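Local coordinates for acyl-CoA hydrolase (Bacillus halodurans, PDB 1VPM), which binds coenzyme A and probably hydrolyses the thioester bond of long-chain fatty acyl-CoA, as a hotdog-fold thioesterase of the acyl-CoA hydrolase family, at residues A[84-89]-A[104-109]; A[17-22]-A[89-94]; A[30-35]-A[80-85]. One frame throughout, in Å; residues are numbered along the deposited sequence. Where two conformers were deposited one is given.

Contact 1: residues A[84-89]-A[104-109]; sequences DALELE and VRVHSN
E89 and R105 form a salt bridge in which NE of R105 meets OE1 of E89 at 2.9 Å. The oxygen lies in the guanidinium plane, whereas NE approaches from above the carboxylate, 53° out of its plane. With CG anti to the backbone N (chi1 -178°) and the chain extended beyond it, E89 runs alongside the arginine. A water bridges E89 OE2 and R105 NH2, and salt bridges tie R23 to E89 OE2 and E147 to R105 NH1. Further along the same face, N109 ND2 donates to E87 OE2 at 2.6 Å, on the syn side of a carboxylate turned 74° from the amide; R116 holds the other oxygen, OE1.

Beneath these side chains the strands pair antiparallel, with A85, E87 and E89 in hydrogen-bonded pairs with N109, H107 and R105. N of E87 reaches O of H107 at 2.8 Å, almost straight. A second water joins E87 O to H107 ND1, lying in the plane of the imidazole.

The other face is mostly aliphatic: L88 CD2 lies 3.7 Å from V106 CG2, the two side chains pointing the same way, and L86 CD2 is 4.0 Å from V106 CG1. Y49, I50 and I53 of helix 43-62 cover this face. The hairpin is thus two-sided, its charged and polar side chains linked on one face and its aliphatic groups turned to the hotdog helix.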
loop_
_atom_site.group_PDB
_atom_site.type_symbol
_atom_site.label_atom_id
_atom_site.label_comp_id
_atom_site.label_asym_id
_atom_site.label_seq_id
_atom_site.Cartn_x
_atom_site.Cartn_y
_atom_site.Cartn_z
ATOM N N ASP A 84 -6.770 -11.748 -13.294
ATOM C CA ASP A 84 -7.058 -13.057 -12.757
ATOM C C ASP A 84 -7.291 -12.944 -11.297
ATOM O O ASP A 84 -6.964 -11.944 -10.639
ATOM C CB ASP A 84 -5.901 -14.043 -12.914
ATOM C CG ASP A 84 -5.672 -14.483 -14.307
ATOM O OD1 ASP A 84 -6.551 -14.208 -15.162
ATOM O OD2 ASP A 84 -4.613 -15.152 -14.527
ATOM N N ALA A 85 -7.849 -14.011 -10.755
ATOM C CA ALA A 85 -8.021 -14.017 -9.320
ATOM C C ALA A 85 -7.215 -15.195 -8.808
ATOM O O ALA A 85 -7.155 -16.286 -9.433
ATOM C CB ALA A 85 -9.423 -14.204 -8.946
ATOM N N LEU A 86 -6.630 -14.993 -7.650
ATOM C CA LEU A 86 -5.975 -16.048 -6.931
ATOM C C LEU A 86 -6.857 -16.509 -5.811
ATOM O O LEU A 86 -7.336 -15.695 -5.040
ATOM C CB LEU A 86 -4.675 -15.573 -6.316
ATOM C CG LEU A 86 -3.396 -15.404 -7.093
ATOM C CD1 LEU A 86 -2.298 -14.985 -6.068
ATOM C CD2 LEU A 86 -2.980 -16.714 -7.749
ATOM N N GLU A 87 -7.006 -17.821 -5.691
ATOM C CA GLU A 87 -7.825 -18.472 -4.682
ATOM C C GLU A 87 -6.872 -19.291 -3.775
ATOM O O GLU A 87 -6.189 -20.138 -4.270
ATOM C CB GLU A 87 -8.788 -19.432 -5.351
ATOM C CG GLU A 87 -9.608 -18.800 -6.498
ATOM C CD GLU A 87 -10.462 -19.841 -7.295
ATOM O OE1 GLU A 87 -10.199 -21.089 -7.181
ATOM O OE2 GLU A 87 -11.386 -19.373 -8.019
ATOM N N LEU A 88 -6.957 -19.054 -2.488
ATOM C CA LEU A 88 -6.141 -19.750 -1.533
ATOM C C LEU A 88 -7.021 -20.463 -0.508
ATOM O O LEU A 88 -8.081 -19.900 -0.107
ATOM C CB LEU A 88 -5.213 -18.766 -0.805
ATOM C CG LEU A 88 -4.161 -17.983 -1.636
ATOM C CD1 LEU A 88 -4.689 -16.569 -1.903
ATOM C CD2 LEU A 88 -2.868 -17.925 -0.897
ATOM N N GLU A 89 -6.536 -21.630 -0.070
ATOM C CA GLU A 89 -7.211 -22.380 0.989
ATOM C C GLU A 89 -6.180 -22.987 1.904
ATOM O O GLU A 89 -5.244 -23.593 1.425
ATOM C CB GLU A 89 -8.087 -23.484 0.386
ATOM C CG GLU A 89 -8.858 -24.287 1.430
ATOM C CD GLU A 89 -9.618 -25.464 0.854
ATOM O OE1 GLU A 89 -9.494 -25.806 -0.339
ATOM O OE2 GLU A 89 -10.388 -26.059 1.612
ATOM N N VAL A 104 -1.443 -25.244 2.542
ATOM C CA VAL A 104 -2.050 -24.229 1.725
ATOM C C VAL A 104 -2.017 -24.657 0.259
ATOM O O VAL A 104 -0.993 -24.995 -0.246
ATOM C CB VAL A 104 -1.363 -22.860 1.903
ATOM C CG1 VAL A 104 -2.032 -21.807 1.053
ATOM C CG2 VAL A 104 -1.411 -22.389 3.361
ATOM N N ARG A 105 -3.154 -24.481 -0.429
ATOM C CA ARG A 105 -3.248 -24.659 -1.891
ATOM C C ARG A 105 -3.658 -23.343 -2.513
ATOM O O ARG A 105 -4.527 -22.599 -1.992
ATOM C CB ARG A 105 -4.179 -25.784 -2.291
ATOM C CG ARG A 105 -5.513 -25.892 -1.598
ATOM C CD ARG A 105 -6.367 -26.994 -2.290
ATOM N NE ARG A 105 -7.420 -27.475 -1.402
ATOM C CZ ARG A 105 -7.515 -28.740 -0.981
ATOM N NH1 ARG A 105 -6.617 -29.661 -1.304
ATOM N NH2 ARG A 105 -8.503 -29.077 -0.176
ATOM N N VAL A 106 -3.055 -23.063 -3.659
ATOM C CA VAL A 106 -3.309 -21.828 -4.401
ATOM C C VAL A 106 -3.687 -22.193 -5.858
ATOM O O VAL A 106 -3.018 -22.986 -6.524
ATOM C CB VAL A 106 -2.066 -20.922 -4.411
ATOM C CG1 VAL A 106 -2.377 -19.651 -5.168
ATOM C CG2 VAL A 106 -1.531 -20.651 -2.997
ATOM N N HIS A 107 -4.793 -21.623 -6.333
ATOM C CA HIS A 107 -5.257 -21.752 -7.738
ATOM C C HIS A 107 -5.407 -20.362 -8.317
ATOM O O HIS A 107 -5.629 -19.390 -7.579
ATOM C CB HIS A 107 -6.640 -22.422 -7.836
ATOM C CG HIS A 107 -6.612 -23.886 -7.537
ATOM N ND1 HIS A 107 -6.555 -24.378 -6.248
ATOM C CD2 HIS A 107 -6.631 -24.953 -8.364
ATOM C CE1 HIS A 107 -6.539 -25.704 -6.305
ATOM N NE2 HIS A 107 -6.593 -26.078 -7.578
ATOM N N SER A 108 -5.237 -20.275 -9.633
ATOM C CA SER A 108 -5.631 -19.072 -10.375
ATOM C C SER A 108 -6.971 -19.322 -11.020
ATOM O O SER A 108 -7.245 -20.430 -11.478
ATOM C CB SER A 108 -4.607 -18.702 -11.442
ATOM O OG SER A 108 -4.385 -19.816 -12.297
ATOM N N ASN A 109 -7.788 -18.300 -11.051
ATOM C CA ASN A 109 -9.017 -18.307 -11.788
ATOM C C ASN A 109 -8.902 -17.300 -12.940
ATOM O O ASN A 109 -8.775 -16.111 -12.724
ATOM C CB ASN A 109 -10.172 -17.978 -10.875
ATOM C CG ASN A 109 -11.454 -18.527 -11.382
ATOM O OD1 ASN A 109 -11.699 -18.551 -12.602
ATOM N ND2 ASN A 109 -12.288 -19.004 -10.467
HETATM O O HOH W 1 -6.955 -23.092 -3.733
HETATM O O HOH W 2 -11.358 -28.442 1.023
#

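Contact 2: residues A[17-22]-A[89-94]; sequences YPVERS and EGFVTH
A short turn leading into the first strand of the hotdog sheet packs against strand 85-95, with V19 and S22 facing F91 and V92. The polar link is a bond from the backbone N of V92 to OG of S22, 3.0 Å long and nearly straight at 171°. The same hydroxyl donates to O of V19 at 2.9 Å, lying in that carbonyl's plane, and so links turn and strand. These two bonds of OG fix the rotation of the serine; O of V19 takes a second donor, the backbone N of S22. The serine OG sits between the backbone N and the carbonyl carbon (chi1 75°), which turns it back to V19 and across to V92.

Beside this link, CG1 of V19 approaches the F91 ring obliquely, 3.5 Å from CD2. CG1 and CG2 of V19 each lie 3.5 Å from O of V92, a buried carbonyl with no hydrogen-bonding partner in the model. CB of S22 rests against CG2 of V92 at 3.8 Å.

The turn sits beside strand 85-95; T57 and H61 of helix 43-62 touch S22 and V92, V141 of strand 140-142 touches V19 and V92, and helix 146-166 brings E148 to V19 and E147 to F91.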
loop_
_atom_site.group_PDB
_atom_site.type_symbol
_atom_site.label_atom_id
_atom_site.label_comp_id
_atom_site.label_asym_id
_atom_site.label_seq_id
_atom_site.Cartn_x
_atom_site.Cartn_y
_atom_site.Cartn_z
ATOM N N TYR A 17 -9.735 -30.357 17.950
ATOM C CA TYR A 17 -10.795 -29.800 17.134
ATOM C C TYR A 17 -10.699 -30.306 15.689
ATOM O O TYR A 17 -9.607 -30.556 15.173
ATOM C CB TYR A 17 -10.719 -28.277 17.134
ATOM C CG TYR A 17 -10.810 -27.651 18.506
ATOM C CD1 TYR A 17 -11.999 -27.663 19.210
ATOM C CD2 TYR A 17 -9.721 -27.067 19.082
ATOM C CE1 TYR A 17 -12.088 -27.115 20.492
ATOM C CE2 TYR A 17 -9.794 -26.516 20.357
ATOM C CZ TYR A 17 -10.979 -26.541 21.050
ATOM O OH TYR A 17 -11.000 -26.025 22.330
ATOM N N PRO A 18 -11.849 -30.447 15.031
ATOM C CA PRO A 18 -11.826 -30.794 13.629
ATOM C C PRO A 18 -11.003 -29.805 12.801
ATOM O O PRO A 18 -10.949 -28.592 13.081
ATOM C CB PRO A 18 -13.286 -30.654 13.192
ATOM C CG PRO A 18 -14.067 -30.774 14.421
ATOM C CD PRO A 18 -13.213 -30.253 15.532
ATOM N N VAL A 19 -10.452 -30.334 11.726
ATOM C CA VAL A 19 -9.702 -29.529 10.748
ATOM C C VAL A 19 -10.545 -28.394 10.280
ATOM O O VAL A 19 -10.054 -27.275 10.069
ATOM C CB VAL A 19 -9.257 -30.371 9.557
ATOM C CG1 VAL A 19 -8.693 -29.469 8.453
ATOM C CG2 VAL A 19 -8.244 -31.369 10.000
ATOM N N GLU A 20 -11.823 -28.639 10.125
ATOM C CA GLU A 20 -12.729 -27.650 9.634
ATOM C C GLU A 20 -12.798 -26.383 10.441
ATOM O O GLU A 20 -13.129 -25.363 9.885
ATOM C CB GLU A 20 -14.130 -28.278 9.532
ATOM C CG GLU A 20 -15.153 -27.509 8.777
ATOM C CD GLU A 20 -14.816 -27.299 7.278
ATOM O OE1 GLU A 20 -14.044 -28.069 6.677
ATOM O OE2 GLU A 20 -15.333 -26.343 6.710
ATOM N N ARG A 21 -12.483 -26.417 11.743
ATOM C CA ARG A 21 -12.482 -25.184 12.568
ATOM C C ARG A 21 -11.474 -24.168 12.027
ATOM O O ARG A 21 -11.683 -22.996 12.130
ATOM C CB ARG A 21 -12.160 -25.497 14.064
ATOM C CG ARG A 21 -11.844 -24.291 15.051
ATOM C CD ARG A 21 -10.989 -24.679 16.391
ATOM N NE ARG A 21 -11.072 -23.644 17.438
ATOM C CZ ARG A 21 -12.122 -23.461 18.216
ATOM N NH1 ARG A 21 -13.200 -24.225 18.085
ATOM N NH2 ARG A 21 -12.128 -22.499 19.123
ATOM N N SER A 22 -10.351 -24.662 11.517
ATOM C CA SER A 22 -9.210 -23.826 11.131
ATOM C C SER A 22 -9.338 -23.372 9.663
ATOM O O SER A 22 -8.682 -22.401 9.243
ATOM C CB SER A 22 -7.903 -24.652 11.308
ATOM O OG SER A 22 -7.699 -25.668 10.263
ATOM N N GLU A 89 -6.536 -21.630 -0.070
ATOM C CA GLU A 89 -7.211 -22.380 0.989
ATOM C C GLU A 89 -6.180 -22.987 1.904
ATOM O O GLU A 89 -5.244 -23.593 1.425
ATOM C CB GLU A 89 -8.087 -23.484 0.386
ATOM C CG GLU A 89 -8.858 -24.287 1.430
ATOM C CD GLU A 89 -9.618 -25.464 0.854
ATOM O OE1 GLU A 89 -9.494 -25.806 -0.339
ATOM O OE2 GLU A 89 -10.388 -26.059 1.612
ATOM N N GLY A 90 -6.380 -22.831 3.190
ATOM C CA GLY A 90 -5.469 -23.327 4.185
ATOM C C GLY A 90 -6.218 -24.110 5.258
ATOM O O GLY A 90 -7.390 -23.794 5.552
ATOM N N PHE A 91 -5.552 -25.106 5.796
ATOM C CA PHE A 91 -6.010 -25.772 7.017
ATOM C C PHE A 91 -4.892 -26.449 7.760
ATOM O O PHE A 91 -3.869 -26.817 7.187
ATOM C CB PHE A 91 -7.148 -26.747 6.713
ATOM C CG PHE A 91 -6.891 -27.675 5.584
ATOM C CD1 PHE A 91 -7.259 -27.340 4.286
ATOM C CD2 PHE A 91 -6.376 -28.930 5.821
ATOM C CE1 PHE A 91 -7.079 -28.238 3.257
ATOM C CE2 PHE A 91 -6.202 -29.829 4.792
ATOM C CZ PHE A 91 -6.576 -29.479 3.511
ATOM N N VAL A 92 -5.097 -26.571 9.069
ATOM C CA VAL A 92 -4.162 -27.257 9.947
ATOM C C VAL A 92 -4.300 -28.736 9.654
ATOM O O VAL A 92 -5.403 -29.284 9.694
ATOM C CB VAL A 92 -4.453 -26.944 11.446
ATOM C CG1 VAL A 92 -3.585 -27.782 12.335
ATOM C CG2 VAL A 92 -4.223 -25.516 11.732
ATOM N N THR A 93 -3.161 -29.405 9.436
ATOM C CA THR A 93 -3.136 -30.804 9.072
ATOM C C THR A 93 -2.632 -31.674 10.199
ATOM O O THR A 93 -2.960 -32.851 10.234
ATOM C CB THR A 93 -2.192 -31.064 7.890
ATOM O OG1 THR A 93 -0.935 -30.455 8.122
ATOM C CG2 THR A 93 -2.766 -30.492 6.667
ATOM N N HIS A 94 -1.895 -31.091 11.136
ATOM C CA HIS A 94 -1.216 -31.864 12.224
ATOM C C HIS A 94 -0.615 -30.873 13.205
ATOM O O HIS A 94 -0.333 -29.756 12.862
ATOM C CB HIS A 94 -0.087 -32.764 11.669
ATOM C CG HIS A 94 0.439 -33.805 12.626
ATOM N ND1 HIS A 94 1.663 -33.692 13.253
ATOM C CD2 HIS A 94 -0.041 -35.029 12.962
ATOM C CE1 HIS A 94 1.888 -34.774 13.978
ATOM N NE2 HIS A 94 0.873 -35.604 13.827
#

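Contact 3: residues A[30-35]-A[80-85]; sequences VLPPDT and ATVGDA
V30 is gripped through both of its backbone polar atoms by the turn opposite. Its N donates to O of D84 at 2.9 Å, and its O accepts from N of G83 at 2.8 Å, with the donor tilted 23° from the carbonyl plane.

In 80-85, N of D84 closes a type II turn on O of T81, and OD2 of D84 returns to N of T81 at 3.1 Å, met from above the carboxylate plane. In 30-35, N of L31 is satisfied by OD2 of D34 at 2.9 Å, while N of D34 bonds back to O of L31.

CB of V30 lies 3.5 Å from O of T81. In the conformer given, V82 has CG1 anti to the backbone N (chi1 175°), leaving CG2 to meet CG2 of T35 at 3.5 Å; CG1 lies 4.1 Å from CD of P32. L31 and V82 pack on F42 and H37 of a neighbouring subunit.

The V30 N to D84 O bond continues the antiparallel pairing of strands 24-29 and 85-95, while the G83 bond departs from it by one residue; the type II turn leading into strand 85-95 thus docks on the end of strand 24-29, outermost in the hotdog sheet within this chain.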
loop_
_atom_site.group_PDB
_atom_site.type_symbol
_atom_site.label_atom_id
_atom_site.label_comp_id
_atom_site.label_asym_id
_atom_site.label_seq_id
_atom_site.Cartn_x
_atom_site.Cartn_y
_atom_site.Cartn_z
ATOM N N VAL A 30 -5.509 -10.090 -8.983
ATOM C CA VAL A 30 -4.107 -9.808 -9.396
ATOM C C VAL A 30 -4.096 -8.472 -10.125
ATOM O O VAL A 30 -4.815 -8.262 -11.153
ATOM C CB VAL A 30 -3.536 -10.887 -10.279
ATOM C CG1 VAL A 30 -2.090 -10.555 -10.671
ATOM C CG2 VAL A 30 -3.562 -12.218 -9.553
ATOM N N LEU A 31 -3.336 -7.500 -9.607
ATOM C CA LEU A 31 -3.297 -6.211 -10.205
ATOM C C LEU A 31 -1.896 -5.801 -10.664
ATOM O O LEU A 31 -0.948 -6.424 -10.270
ATOM C CB LEU A 31 -3.813 -5.191 -9.210
ATOM C CG LEU A 31 -5.341 -5.391 -9.007
ATOM C CD1 LEU A 31 -5.775 -4.621 -7.828
ATOM C CD2 LEU A 31 -6.188 -5.017 -10.214
ATOM N N PRO A 32 -1.798 -4.759 -11.507
ATOM C CA PRO A 32 -0.471 -4.365 -12.074
ATOM C C PRO A 32 0.702 -4.180 -11.106
ATOM O O PRO A 32 1.817 -4.579 -11.436
ATOM C CB PRO A 32 -0.803 -3.104 -12.851
ATOM C CG PRO A 32 -2.241 -3.337 -13.296
ATOM C CD PRO A 32 -2.878 -3.920 -12.070
ATOM N N PRO A 33 0.470 -3.638 -9.902
ATOM C CA PRO A 33 1.578 -3.537 -8.926
ATOM C C PRO A 33 2.172 -4.853 -8.452
ATOM O O PRO A 33 3.245 -4.842 -7.879
ATOM C CB PRO A 33 0.928 -2.835 -7.719
ATOM C CG PRO A 33 -0.303 -2.231 -8.221
ATOM C CD PRO A 33 -0.773 -3.038 -9.382
ATOM N N ASP A 34 1.413 -5.943 -8.636
ATOM C CA ASP A 34 1.726 -7.286 -8.189
ATOM C C ASP A 34 2.522 -8.093 -9.212
ATOM O O ASP A 34 2.885 -9.220 -8.889
ATOM C CB ASP A 34 0.417 -8.070 -7.979
ATOM C CG ASP A 34 -0.537 -7.430 -7.022
ATOM O OD1 ASP A 34 -0.061 -6.709 -6.139
ATOM O OD2 ASP A 34 -1.771 -7.692 -7.136
ATOM N N THR A 35 2.753 -7.567 -10.420
ATOM C CA THR A 35 3.294 -8.334 -11.551
ATOM C C THR A 35 4.587 -7.755 -12.116
ATOM O O THR A 35 4.824 -6.561 -12.032
ATOM C CB THR A 35 2.265 -8.434 -12.732
ATOM O OG1 THR A 35 2.107 -7.177 -13.361
ATOM C CG2 THR A 35 0.909 -8.919 -12.208
ATOM N N ALA A 80 -0.016 -16.586 -12.627
ATOM C CA ALA A 80 -1.247 -15.914 -12.695
ATOM C C ALA A 80 -0.855 -14.573 -13.277
ATOM O O ALA A 80 0.308 -14.157 -13.176
ATOM C CB ALA A 80 -1.860 -15.800 -11.315
ATOM N N THR A 81 -1.797 -13.935 -13.903
ATOM C CA THR A 81 -1.592 -12.683 -14.591
ATOM C C THR A 81 -2.670 -11.711 -14.235
ATOM O O THR A 81 -3.656 -12.061 -13.589
ATOM C CB THR A 81 -1.561 -12.913 -16.131
ATOM O OG1 THR A 81 -2.871 -13.243 -16.592
ATOM C CG2 THR A 81 -0.645 -14.062 -16.455
ATOM N N VAL A 82 -2.507 -10.466 -14.660
ATOM C CA VAL A 82 -3.411 -9.389 -14.297
ATOM C C VAL A 82 -4.925 -9.595 -14.558
ATOM O O VAL A 82 -5.350 -9.978 -15.648
ATOM C CB VAL A 82 -2.938 -8.069 -14.919
ATOM C CG1 VAL A 82 -3.916 -6.944 -14.655
ATOM C CG2 VAL A 82 -1.587 -7.702 -14.356
ATOM N N GLY A 83 -5.724 -9.347 -13.512
ATOM C CA GLY A 83 -7.171 -9.385 -13.611
ATOM C C GLY A 83 -7.687 -10.772 -13.327
ATOM O O GLY A 83 -8.912 -10.948 -13.162
ATOM N N ASP A 84 -6.770 -11.748 -13.294
ATOM C CA ASP A 84 -7.058 -13.057 -12.757
ATOM C C ASP A 84 -7.291 -12.944 -11.297
ATOM O O ASP A 84 -6.964 -11.944 -10.639
ATOM C CB ASP A 84 -5.901 -14.043 -12.914
ATOM C CG ASP A 84 -5.672 -14.483 -14.307
ATOM O OD1 ASP A 84 -6.551 -14.208 -15.162
ATOM O OD2 ASP A 84 -4.613 -15.152 -14.527
ATOM N N ALA A 85 -7.849 -14.011 -10.755
ATOM C CA ALA A 85 -8.021 -14.017 -9.320
ATOM C C ALA A 85 -7.215 -15.195 -8.808
ATOM O O ALA A 85 -7.155 -16.286 -9.433
ATOM C CB ALA A 85 -9.423 -14.204 -8.946
#

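How the contacts relate
Strand 85-95 carries one side of contacts 1 and 2, and the turn of contact 3 leads into it. Contacts 1 and 2 share E89, their centres about 18 Å apart, and touch where R105 NH2 lies 3.8 Å from F91 CE1. Contacts 1 and 3 share D84 and A85, with centres about 12 Å apart; their apolar side chains merge where CD2 of L86 comes within 3.8 Å of CB of A80. Contacts 2 and 3 lie about 28 Å apart by centres, on opposite sides of the chain's centre. A bound coenzyme A is about 5 Å from the side chain of A80 and about 6 Å from that of L86; the nearest coenzyme A to the side chain of V92 is about 11 Å away.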